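Local coordinates for tRNA (uracil(54)-C(5))-methyltransferase (Pyrococcus abyssi, PDB 2JJQ), which catalyses the transfer of a methyl group from S-adenosyl-L-methionine to C5 of uridine 54 in tRNA, giving 5-methyluridine, at residues 119-129 / 271-280; 279-287 / 302-310. All blocks are in the same frame, centred on the assembly; numbering follows the deposited sequence.

Contact 1 (119-129 / 271-280). With SAH (S-adenosyl-L-homocysteine), chain B.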
loop_
_atom_site.group_PDB
_atom_site.type_symbol
_atom_site.label_atom_id
_atom_site.label_comp_id
_atom_site.label_asym_id
_atom_site.label_seq_id
_atom_site.Cartn_x
_atom_site.Cartn_y
_atom_site.Cartn_z
ATOM N N VAL A 119 1.684 3.488 15.860
ATOM C CA VAL A 119 1.827 4.932 15.583
ATOM C C VAL A 119 0.748 5.384 14.610
ATOM O O VAL A 119 0.627 4.784 13.526
ATOM C CB VAL A 119 3.230 5.214 14.993
ATOM C CG1 VAL A 119 3.454 6.721 14.655
ATOM C CG2 VAL A 119 4.324 4.615 15.914
ATOM N N PRO A 120 -0.047 6.404 15.001
ATOM C CA PRO A 120 -1.123 6.926 14.144
ATOM C C PRO A 120 -0.556 7.500 12.884
ATOM O O PRO A 120 0.577 8.021 12.873
ATOM C CB PRO A 120 -1.771 8.058 14.993
ATOM C CG PRO A 120 -1.239 7.897 16.382
ATOM C CD PRO A 120 0.084 7.179 16.253
ATOM N N SER A 121 -1.286 7.326 11.782
ATOM C CA SER A 121 -0.963 8.065 10.561
ATOM C C SER A 121 -1.124 9.587 10.834
ATOM O O SER A 121 -2.105 9.989 11.517
ATOM C CB SER A 121 -1.860 7.607 9.428
ATOM O OG SER A 121 -1.512 8.301 8.238
ATOM N N PRO A 122 -0.134 10.411 10.400
ATOM C CA PRO A 122 -0.192 11.866 10.660
ATOM C C PRO A 122 -1.443 12.470 10.071
ATOM O O PRO A 122 -1.972 13.455 10.633
ATOM C CB PRO A 122 1.077 12.376 9.971
ATOM C CG PRO A 122 2.091 11.254 10.213
ATOM C CD PRO A 122 1.237 9.975 10.065
ATOM N N LYS A 123 -1.920 11.899 8.970
ATOM C CA LYS A 123 -3.189 12.318 8.347
ATOM C C LYS A 123 -3.995 11.110 8.012
ATOM O O LYS A 123 -3.426 10.080 7.715
ATOM C CB LYS A 123 -2.969 13.130 7.083
ATOM C CG LYS A 123 -2.192 14.435 7.264
ATOM C CD LYS A 123 -2.289 15.197 5.936
ATOM C CE LYS A 123 -1.569 16.549 5.973
ATOM N NZ LYS A 123 -2.380 17.654 6.528
ATOM N N ILE A 124 -5.329 11.203 8.056
ATOM C CA ILE A 124 -6.109 10.014 7.708
ATOM C C ILE A 124 -7.083 10.297 6.593
ATOM O O ILE A 124 -7.863 9.415 6.193
ATOM C CB ILE A 124 -6.912 9.486 8.896
ATOM C CG1 ILE A 124 -7.796 10.608 9.469
ATOM C CG2 ILE A 124 -5.982 8.924 9.987
ATOM C CD1 ILE A 124 -8.773 10.066 10.543
ATOM N N PHE A 125 -7.057 11.532 6.117
ATOM C CA PHE A 125 -7.575 11.806 4.775
ATOM C C PHE A 125 -6.557 12.691 3.987
ATOM O O PHE A 125 -5.849 13.553 4.557
ATOM C CB PHE A 125 -9.024 12.332 4.805
ATOM C CG PHE A 125 -10.065 11.302 5.288
ATOM C CD1 PHE A 125 -10.616 10.365 4.407
ATOM C CD2 PHE A 125 -10.487 11.275 6.626
ATOM C CE1 PHE A 125 -11.594 9.425 4.844
ATOM C CE2 PHE A 125 -11.462 10.314 7.089
ATOM C CZ PHE A 125 -12.014 9.413 6.194
ATOM N N GLY A 126 -6.441 12.444 2.686
ATOM C CA GLY A 126 -5.389 13.112 1.918
ATOM C C GLY A 126 -4.022 12.435 1.980
ATOM O O GLY A 126 -3.086 12.912 1.338
ATOM N N HIS A 127 -3.907 11.337 2.731
ATOM C CA HIS A 127 -2.583 10.670 2.946
ATOM C C HIS A 127 -2.171 9.749 1.807
ATOM O O HIS A 127 -0.974 9.417 1.648
ATOM C CB HIS A 127 -2.590 9.841 4.233
ATOM C CG HIS A 127 -3.647 8.788 4.235
ATOM N ND1 HIS A 127 -4.982 9.103 4.379
ATOM C CD2 HIS A 127 -3.591 7.449 4.059
ATOM C CE1 HIS A 127 -5.704 8.002 4.279
ATOM N NE2 HIS A 127 -4.888 6.984 4.075
ATOM N N ARG A 128 -3.161 9.266 1.046
ATOM C CA ARG A 128 -2.889 8.249 0.071
ATOM C C ARG A 128 -2.386 8.906 -1.229
ATOM O O ARG A 128 -3.012 9.850 -1.727
ATOM C CB ARG A 128 -4.178 7.455 -0.199
ATOM C CG ARG A 128 -3.881 6.163 -0.907
ATOM C CD ARG A 128 -5.062 5.231 -0.993
ATOM N NE ARG A 128 -4.682 4.312 -2.047
ATOM C CZ ARG A 128 -3.975 3.199 -1.862
ATOM N NH1 ARG A 128 -3.656 2.793 -0.639
ATOM N NH2 ARG A 128 -3.634 2.461 -2.906
ATOM N N ASN A 129 -1.319 8.356 -1.806
ATOM C CA ASN A 129 -0.644 8.998 -2.905
ATOM C C ASN A 129 -0.813 8.273 -4.246
ATOM O O ASN A 129 -0.167 8.668 -5.233
ATOM C CB ASN A 129 0.820 9.186 -2.517
ATOM C CG ASN A 129 1.560 7.839 -2.385
ATOM O OD1 ASN A 129 1.169 6.866 -3.039
ATOM N ND2 ASN A 129 2.555 7.762 -1.485
ATOM N N PHE A 271 5.538 2.556 -4.790
ATOM C CA PHE A 271 6.062 3.441 -3.733
ATOM C C PHE A 271 5.062 3.333 -2.533
ATOM O O PHE A 271 3.837 3.143 -2.750
ATOM C CB PHE A 271 6.151 4.911 -4.207
ATOM C CG PHE A 271 6.925 5.792 -3.227
ATOM C CD1 PHE A 271 8.294 5.655 -3.108
ATOM C CD2 PHE A 271 6.257 6.683 -2.393
ATOM C CE1 PHE A 271 9.021 6.424 -2.173
ATOM C CE2 PHE A 271 6.991 7.469 -1.453
ATOM C CZ PHE A 271 8.360 7.313 -1.354
ATOM N N GLN A 272 5.584 3.353 -1.298
ATOM C CA GLN A 272 4.694 3.281 -0.165
ATOM C C GLN A 272 3.485 4.232 -0.417
ATOM O O GLN A 272 3.674 5.386 -0.845
ATOM C CB GLN A 272 5.423 3.740 1.107
ATOM C CG GLN A 272 6.771 3.052 1.328
ATOM C CD GLN A 272 6.510 1.685 1.840
ATOM O OE1 GLN A 272 5.437 1.431 2.400
ATOM N NE2 GLN A 272 7.456 0.769 1.635
ATOM N N THR A 273 2.268 3.771 -0.108
ATOM C CA THR A 273 1.059 4.514 -0.497
ATOM C C THR A 273 0.660 5.633 0.458
ATOM O O THR A 273 -0.174 6.446 0.099
ATOM C CB THR A 273 -0.132 3.595 -0.677
ATOM O OG1 THR A 273 -0.314 2.832 0.527
ATOM C CG2 THR A 273 0.143 2.613 -1.826
ATOM N N ASN A 274 1.197 5.633 1.671
ATOM C CA ASN A 274 0.861 6.670 2.644
ATOM C C ASN A 274 2.106 7.520 2.857
ATOM O O ASN A 274 3.018 7.153 3.571
ATOM C CB ASN A 274 0.323 6.014 3.920
ATOM C CG ASN A 274 0.016 7.013 5.023
ATOM O OD1 ASN A 274 0.491 8.164 5.018
ATOM N ND2 ASN A 274 -0.712 6.538 6.035
ATOM N N SER A 275 2.153 8.656 2.188
ATOM C CA SER A 275 3.422 9.395 2.205
ATOM C C SER A 275 3.737 9.860 3.616
ATOM O O SER A 275 4.917 9.951 3.993
ATOM C CB SER A 275 3.373 10.598 1.258
ATOM O OG SER A 275 3.257 10.128 -0.085
ATOM N N TYR A 276 2.697 10.164 4.401
ATOM C CA TYR A 276 2.933 10.813 5.720
ATOM C C TYR A 276 3.553 9.856 6.675
ATOM O O TYR A 276 4.558 10.161 7.336
ATOM C CB TYR A 276 1.632 11.362 6.279
ATOM C CG TYR A 276 1.210 12.584 5.486
ATOM C CD1 TYR A 276 1.708 13.840 5.807
ATOM C CD2 TYR A 276 0.391 12.462 4.357
ATOM C CE1 TYR A 276 1.359 14.978 5.047
ATOM C CE2 TYR A 276 0.032 13.594 3.608
ATOM C CZ TYR A 276 0.531 14.831 3.956
ATOM O OH TYR A 276 0.161 15.961 3.239
ATOM N N GLN A 277 2.997 8.652 6.690
ATOM C CA GLN A 277 3.582 7.587 7.534
ATOM C C GLN A 277 4.875 7.094 6.964
ATOM O O GLN A 277 5.697 6.555 7.703
ATOM C CB GLN A 277 2.754 6.363 7.511
ATOM C CG GLN A 277 1.867 6.141 8.578
ATOM C CD GLN A 277 2.393 6.156 10.038
ATOM O OE1 GLN A 277 3.499 6.617 10.431
ATOM N NE2 GLN A 277 1.471 5.746 10.863
ATOM N N ALA A 278 5.032 7.177 5.638
ATOM C CA ALA A 278 6.277 6.704 5.026
ATOM C C ALA A 278 7.437 7.475 5.659
ATOM O O ALA A 278 8.526 6.947 5.772
ATOM C CB ALA A 278 6.228 6.925 3.533
ATOM N N VAL A 279 7.213 8.750 5.984
ATOM C CA VAL A 279 8.258 9.576 6.605
ATOM C C VAL A 279 8.614 8.909 7.948
ATOM O O VAL A 279 9.801 8.742 8.269
ATOM C CB VAL A 279 7.812 11.034 6.788
ATOM C CG1 VAL A 279 8.826 11.806 7.635
ATOM C CG2 VAL A 279 7.644 11.697 5.383
ATOM N N ASN A 280 7.604 8.551 8.739
ATOM C CA ASN A 280 7.915 7.900 10.043
ATOM C C ASN A 280 8.618 6.549 9.838
ATOM O O ASN A 280 9.489 6.180 10.613
ATOM C CB ASN A 280 6.642 7.693 10.830
ATOM C CG ASN A 280 6.095 8.984 11.375
ATOM O OD1 ASN A 280 6.830 9.991 11.505
ATOM N ND2 ASN A 280 4.822 8.979 11.725
HETATM N N SAH B . 11.303 -2.149 0.754
HETATM C CA SAH B . 10.494 -1.962 -0.495
HETATM C CB SAH B . 9.237 -2.830 -0.473
HETATM C CG SAH B . 9.541 -4.312 -0.503
HETATM S SD SAH B . 8.079 -5.135 -1.158
HETATM C C SAH B . 10.051 -0.518 -0.550
HETATM O O SAH B . 9.520 -0.008 -1.550
HETATM O OXT SAH B . 10.197 0.172 0.448
HETATM C "C5'" SAH B . 8.774 -6.762 -1.307
HETATM C "C4'" SAH B . 9.824 -6.790 -2.432
HETATM O "O4'" SAH B . 10.290 -8.139 -2.697
HETATM C "C3'" SAH B . 9.320 -6.272 -3.780
HETATM O "O3'" SAH B . 10.099 -5.116 -4.148
HETATM C "C2'" SAH B . 9.511 -7.468 -4.747
HETATM O "O2'" SAH B . 9.938 -7.133 -6.071
HETATM C "C1'" SAH B . 10.601 -8.268 -4.098
HETATM N N9 SAH B . 10.568 -9.721 -4.223
HETATM C C8 SAH B . 9.484 -10.533 -4.267
HETATM N N7 SAH B . 9.904 -11.827 -4.256
HETATM C C5 SAH B . 11.244 -11.837 -4.169
HETATM C C6 SAH B . 12.312 -12.857 -4.104
HETATM N N6 SAH B . 11.943 -14.161 -4.142
HETATM N N1 SAH B . 13.607 -12.409 -4.018
HETATM C C2 SAH B . 13.932 -11.098 -3.988
HETATM N N3 SAH B . 13.003 -10.136 -4.061
HETATM C C4 SAH B . 11.687 -10.447 -4.136
HETATM O O HOH W 1 -2.708 15.673 1.658
HETATM O O HOH W 2 2.306 4.632 -4.502
#
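Asn-129 reaches across to 271-280 with both N-H bonds of its amide. ND2 donates to Gln-272 O at 2.7 Å and to Ser-275 OG at 2.8 Å in two nearly straight N-H...O bonds, and both oxygens lie close to the amide plane; this pair of bonds should fix the rotation of the buried group. With CG between the backbone N and the carbonyl carbon (chi1 67°), the amide is directed at Gln-272 O and Ser-275 OG, while Asn-129 N bonds to Thr-273 O. Ser-275 N binds His-127 O, so the backbones bridge once at Arg-128 and Asn-274.

At the helix start, Asn-274 is the N-cap. Its OD1 accepts from Gln-277 N, and its ND2 points the other way to Ser-121 OG (2.9 Å, 171°), whose hydroxyl in turn donates to Lys-123 O. The Tyr-276 ring carries Lys-123 CD over one face, 3.7 Å from its centroid, in a CH-pi contact, and meets His-127 CA at its edge. Farther along, Gln-277 NE2 approaches Val-119 O from above the carbonyl plane, at 3.0 Å and a bent 131°.

The second shell is polar as well: Glu-256 bonds Ser-275 OG, and Met-411 O and Asp-410 O accept from Asn-274 ND2 and Gln-277 NE2. Gln-272 NE2 binds the S-adenosyl-L-homocysteine carboxylate at OXT (3.0 Å). Overall, the connection between strands 117-119 and 130-136 wraps the N-terminal end of helix 275-288, with strand 254-258 against Phe-271 and strand 403-409 beside Gln-277 and Asn-280.

Contact 2 (279-287 / 302-310). With SAH (S-adenosyl-L-homocysteine), chain B.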
loop_
_atom_site.group_PDB
_atom_site.type_symbol
_atom_site.label_atom_id
_atom_site.label_comp_id
_atom_site.label_asym_id
_atom_site.label_seq_id
_atom_site.Cartn_x
_atom_site.Cartn_y
_atom_site.Cartn_z
ATOM N N VAL A 279 7.213 8.750 5.984
ATOM C CA VAL A 279 8.258 9.576 6.605
ATOM C C VAL A 279 8.614 8.909 7.948
ATOM O O VAL A 279 9.801 8.742 8.269
ATOM C CB VAL A 279 7.812 11.034 6.788
ATOM C CG1 VAL A 279 8.826 11.806 7.635
ATOM C CG2 VAL A 279 7.644 11.697 5.383
ATOM N N ASN A 280 7.604 8.551 8.739
ATOM C CA ASN A 280 7.915 7.900 10.043
ATOM C C ASN A 280 8.618 6.549 9.838
ATOM O O ASN A 280 9.489 6.180 10.613
ATOM C CB ASN A 280 6.642 7.693 10.830
ATOM C CG ASN A 280 6.095 8.984 11.375
ATOM O OD1 ASN A 280 6.830 9.991 11.505
ATOM N ND2 ASN A 280 4.822 8.979 11.725
ATOM N N LEU A 281 8.221 5.829 8.790
ATOM C CA LEU A 281 8.770 4.478 8.529
ATOM C C LEU A 281 10.255 4.546 8.190
ATOM O O LEU A 281 11.069 3.826 8.770
ATOM C CB LEU A 281 7.945 3.848 7.378
ATOM C CG LEU A 281 8.374 2.463 6.912
ATOM C CD1 LEU A 281 8.264 1.536 8.113
ATOM C CD2 LEU A 281 7.447 2.086 5.754
ATOM N N VAL A 282 10.658 5.452 7.290
ATOM C CA VAL A 282 12.104 5.544 6.948
ATOM C C VAL A 282 12.894 6.079 8.138
ATOM O O VAL A 282 14.004 5.665 8.345
ATOM C CB VAL A 282 12.408 6.362 5.665
ATOM C CG1 VAL A 282 11.736 5.686 4.475
ATOM C CG2 VAL A 282 11.899 7.824 5.746
ATOM N N ARG A 283 12.318 7.011 8.899
ATOM C CA ARG A 283 13.027 7.524 10.091
ATOM C C ARG A 283 13.214 6.381 11.076
ATOM O O ARG A 283 14.308 6.237 11.655
ATOM C CB ARG A 283 12.212 8.631 10.737
ATOM C CG ARG A 283 12.221 9.907 9.908
ATOM C CD ARG A 283 11.361 10.942 10.693
ATOM N NE ARG A 283 11.295 12.211 9.973
ATOM C CZ ARG A 283 10.561 13.232 10.413
ATOM N NH1 ARG A 283 9.853 13.084 11.562
ATOM N NH2 ARG A 283 10.525 14.373 9.724
ATOM N N LYS A 284 12.162 5.564 11.240
ATOM C CA LYS A 284 12.223 4.485 12.249
ATOM C C LYS A 284 13.269 3.485 11.865
ATOM O O LYS A 284 14.029 3.071 12.720
ATOM C CB LYS A 284 10.886 3.747 12.429
ATOM C CG LYS A 284 10.913 2.701 13.587
ATOM C CD LYS A 284 10.827 3.544 14.934
ATOM C CE LYS A 284 10.974 2.791 16.190
ATOM N NZ LYS A 284 11.059 3.842 17.295
ATOM N N VAL A 285 13.274 3.057 10.595
ATOM C CA VAL A 285 14.324 2.158 10.116
ATOM C C VAL A 285 15.708 2.742 10.351
ATOM O O VAL A 285 16.598 2.024 10.855
ATOM C CB VAL A 285 14.118 1.740 8.657
ATOM C CG1 VAL A 285 15.346 0.932 8.122
ATOM C CG2 VAL A 285 12.753 0.918 8.551
ATOM N N SER A 286 15.887 4.029 10.059
ATOM C CA SER A 286 17.224 4.632 10.201
ATOM C C SER A 286 17.637 4.644 11.663
ATOM O O SER A 286 18.834 4.689 11.963
ATOM C CB SER A 286 17.316 6.061 9.637
ATOM O OG SER A 286 16.587 6.956 10.429
ATOM N N GLU A 287 16.659 4.671 12.559
ATOM C CA GLU A 287 16.937 4.722 13.996
ATOM C C GLU A 287 17.342 3.355 14.580
ATOM O O GLU A 287 18.113 3.275 15.557
ATOM C CB GLU A 287 15.726 5.286 14.733
ATOM C CG GLU A 287 15.658 6.772 14.475
ATOM C CD GLU A 287 14.342 7.418 14.849
ATOM O OE1 GLU A 287 13.432 6.734 15.395
ATOM O OE2 GLU A 287 14.231 8.638 14.563
ATOM N N GLY A 302 14.048 1.277 -3.263
ATOM C CA GLY A 302 15.186 1.715 -2.406
ATOM C C GLY A 302 14.764 2.691 -1.306
ATOM O O GLY A 302 15.587 3.444 -0.753
ATOM N N THR A 303 13.492 2.649 -0.983
ATOM C CA THR A 303 12.922 3.527 0.041
ATOM C C THR A 303 13.839 3.599 1.266
ATOM O O THR A 303 14.272 4.689 1.670
ATOM C CB THR A 303 11.547 3.095 0.470
ATOM O OG1 THR A 303 10.739 2.753 -0.672
ATOM C CG2 THR A 303 10.887 4.298 1.177
ATOM N N PHE A 304 14.163 2.450 1.837
ATOM C CA PHE A 304 15.037 2.457 3.030
ATOM C C PHE A 304 16.472 2.754 2.666
ATOM O O PHE A 304 17.110 3.579 3.278
ATOM C CB PHE A 304 14.941 1.110 3.770
ATOM C CG PHE A 304 13.536 0.761 4.158
ATOM C CD1 PHE A 304 12.768 1.690 4.842
ATOM C CD2 PHE A 304 13.005 -0.480 3.907
ATOM C CE1 PHE A 304 11.475 1.410 5.183
ATOM C CE2 PHE A 304 11.685 -0.780 4.265
ATOM C CZ PHE A 304 10.916 0.156 4.875
ATOM N N GLY A 305 16.991 2.027 1.677
ATOM C CA GLY A 305 18.415 2.085 1.331
ATOM C C GLY A 305 18.863 3.474 0.930
ATOM O O GLY A 305 19.929 3.925 1.358
ATOM N N ILE A 306 18.014 4.197 0.203
ATOM C CA ILE A 306 18.418 5.497 -0.282
ATOM C C ILE A 306 18.422 6.482 0.889
ATOM O O ILE A 306 19.310 7.331 0.983
ATOM C CB ILE A 306 17.535 5.963 -1.394
ATOM C CG1 ILE A 306 17.761 5.049 -2.628
ATOM C CG2 ILE A 306 17.853 7.441 -1.787
ATOM C CD1 ILE A 306 16.642 5.147 -3.614
ATOM N N TYR A 307 17.410 6.369 1.735
ATOM C CA TYR A 307 17.266 7.273 2.899
ATOM C C TYR A 307 18.495 7.041 3.793
ATOM O O TYR A 307 19.136 7.974 4.299
ATOM C CB TYR A 307 16.002 6.978 3.668
ATOM C CG TYR A 307 15.715 7.996 4.738
ATOM C CD1 TYR A 307 14.931 9.136 4.436
ATOM C CD2 TYR A 307 16.222 7.843 6.046
ATOM C CE1 TYR A 307 14.637 10.106 5.427
ATOM C CE2 TYR A 307 15.936 8.812 7.007
ATOM C CZ TYR A 307 15.184 9.927 6.701
ATOM O OH TYR A 307 14.933 10.883 7.693
ATOM N N LEU A 308 18.845 5.794 3.997
ATOM C CA LEU A 308 19.964 5.486 4.811
ATOM C C LEU A 308 21.281 5.985 4.203
ATOM O O LEU A 308 22.168 6.445 4.937
ATOM C CB LEU A 308 20.060 3.994 5.106
ATOM C CG LEU A 308 19.023 3.494 6.124
ATOM C CD1 LEU A 308 19.322 2.047 6.421
ATOM C CD2 LEU A 308 19.062 4.251 7.403
ATOM N N ALA A 309 21.439 5.836 2.893
ATOM C CA ALA A 309 22.619 6.366 2.197
ATOM C C ALA A 309 22.691 7.898 2.428
ATOM O O ALA A 309 23.766 8.464 2.670
ATOM C CB ALA A 309 22.521 6.053 0.684
ATOM N N LYS A 310 21.568 8.577 2.349
ATOM C CA LYS A 310 21.528 10.040 2.631
ATOM C C LYS A 310 22.000 10.366 4.069
ATOM O O LYS A 310 22.683 11.411 4.299
ATOM C CB LYS A 310 20.124 10.630 2.415
ATOM C CG LYS A 310 20.146 12.166 2.430
ATOM C CD LYS A 310 20.527 12.767 1.070
ATOM C CE LYS A 310 20.383 14.318 1.140
ATOM N NZ LYS A 310 20.871 14.843 -0.149
HETATM N N SAH B . 11.303 -2.149 0.754
HETATM C CA SAH B . 10.494 -1.962 -0.495
HETATM C CB SAH B . 9.237 -2.830 -0.473
HETATM C CG SAH B . 9.541 -4.312 -0.503
HETATM S SD SAH B . 8.079 -5.135 -1.158
HETATM C C SAH B . 10.051 -0.518 -0.550
HETATM O O SAH B . 9.520 -0.008 -1.550
HETATM O OXT SAH B . 10.197 0.172 0.448
HETATM C "C5'" SAH B . 8.774 -6.762 -1.307
HETATM C "C4'" SAH B . 9.824 -6.790 -2.432
HETATM O "O4'" SAH B . 10.290 -8.139 -2.697
HETATM C "C3'" SAH B . 9.320 -6.272 -3.780
HETATM O "O3'" SAH B . 10.099 -5.116 -4.148
HETATM C "C2'" SAH B . 9.511 -7.468 -4.747
HETATM O "O2'" SAH B . 9.938 -7.133 -6.071
HETATM C "C1'" SAH B . 10.601 -8.268 -4.098
HETATM N N9 SAH B . 10.568 -9.721 -4.223
HETATM C C8 SAH B . 9.484 -10.533 -4.267
HETATM N N7 SAH B . 9.904 -11.827 -4.256
HETATM C C5 SAH B . 11.244 -11.837 -4.169
HETATM C C6 SAH B . 12.312 -12.857 -4.104
HETATM N N6 SAH B . 11.943 -14.161 -4.142
HETATM N N1 SAH B . 13.607 -12.409 -4.018
HETATM C C2 SAH B . 13.932 -11.098 -3.988
HETATM N N3 SAH B . 13.003 -10.136 -4.061
HETATM C C4 SAH B . 11.687 -10.447 -4.136
HETATM O O HOH W 3 16.366 10.034 10.552
#
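Val-282 meets three side chains of helix 303-310 with its two methyl groups. CG2 sits over one face of the Tyr-307 ring, 3.7 Å from the centroid and 20° off the normal, a CH-pi contact in which the two side chains cross at about a right angle. CG1 goes to Thr-303 CG2 at 3.7 Å and also reaches the Phe-304 ring obliquely. A chi1 of -62° sets CG1 anti to the carbonyl carbon, turned to Thr-303 and Phe-304, and leaves CG2, between the backbone N and the carbonyl carbon, for the Tyr-307 ring.

Phe-304 is enclosed from several directions. Val-285 CG2 lies over one face, 4.1 Å from the centroid, and Leu-281 CG abuts the edge in the ring plane, 3.7 Å from CE1. The opposite face is turned to the carboxylate oxygen OXT of S-adenosyl-L-homocysteine, so the same ring lines both the helix interface and the ligand pocket. Thr-303 OG1 donates to that OXT at 2.9 Å.

Toward the later turns, Leu-308 CD2 presses on Ser-286 CB at 3.4 Å, tighter than usual for two carbons. Ser-286 OG lies at the edge of the Tyr-307 ring and donates to Arg-283 O one turn back, at 2.7 Å. Arg-283 lays its CG against Tyr-307 OH, and Asp-259 joins the two polar ends: it forms a salt bridge with Arg-283 NH2 and a hydrogen bond with Tyr-307 OH.

No hydrogen bond links the segments directly. Their axes approach to 9.6 Å and cross at -62°, with Ile-358 of strand 356-359 touching Val-285, Phe-304 and Leu-308. Two helices in mutual contact on one side of the eight-stranded sheet, joined through strand 293-297, with a glycine-containing turn leading into the second at the cofactor carboxylate, are characteristic of class I S-adenosylmethionine-dependent methyltransferases.

In the fold
The two contacts follow one another along helix 275-288 and share Val-279 and Asn-280, with centres 15 Å apart. In sequence they come one after the other: contact 1 joins the start of the helix to the distant loop 119-129, 142 residues earlier, whereas contact 2 is local, spanning only strand 293-297 and its flanking turns. They touch where Gln-272 OE1 packs on Leu-281 CD2 (4.0 Å), and Gln-272 and Thr-303 bind the same ligand oxygen, OXT. One helix therefore connects the eight-stranded catalytic sheet, the cofactor pocket and loop 119-129, which leads to the five-stranded sheet that begins with strand 130-136. The tRNA site is thought to lie where the protein's three regions meet.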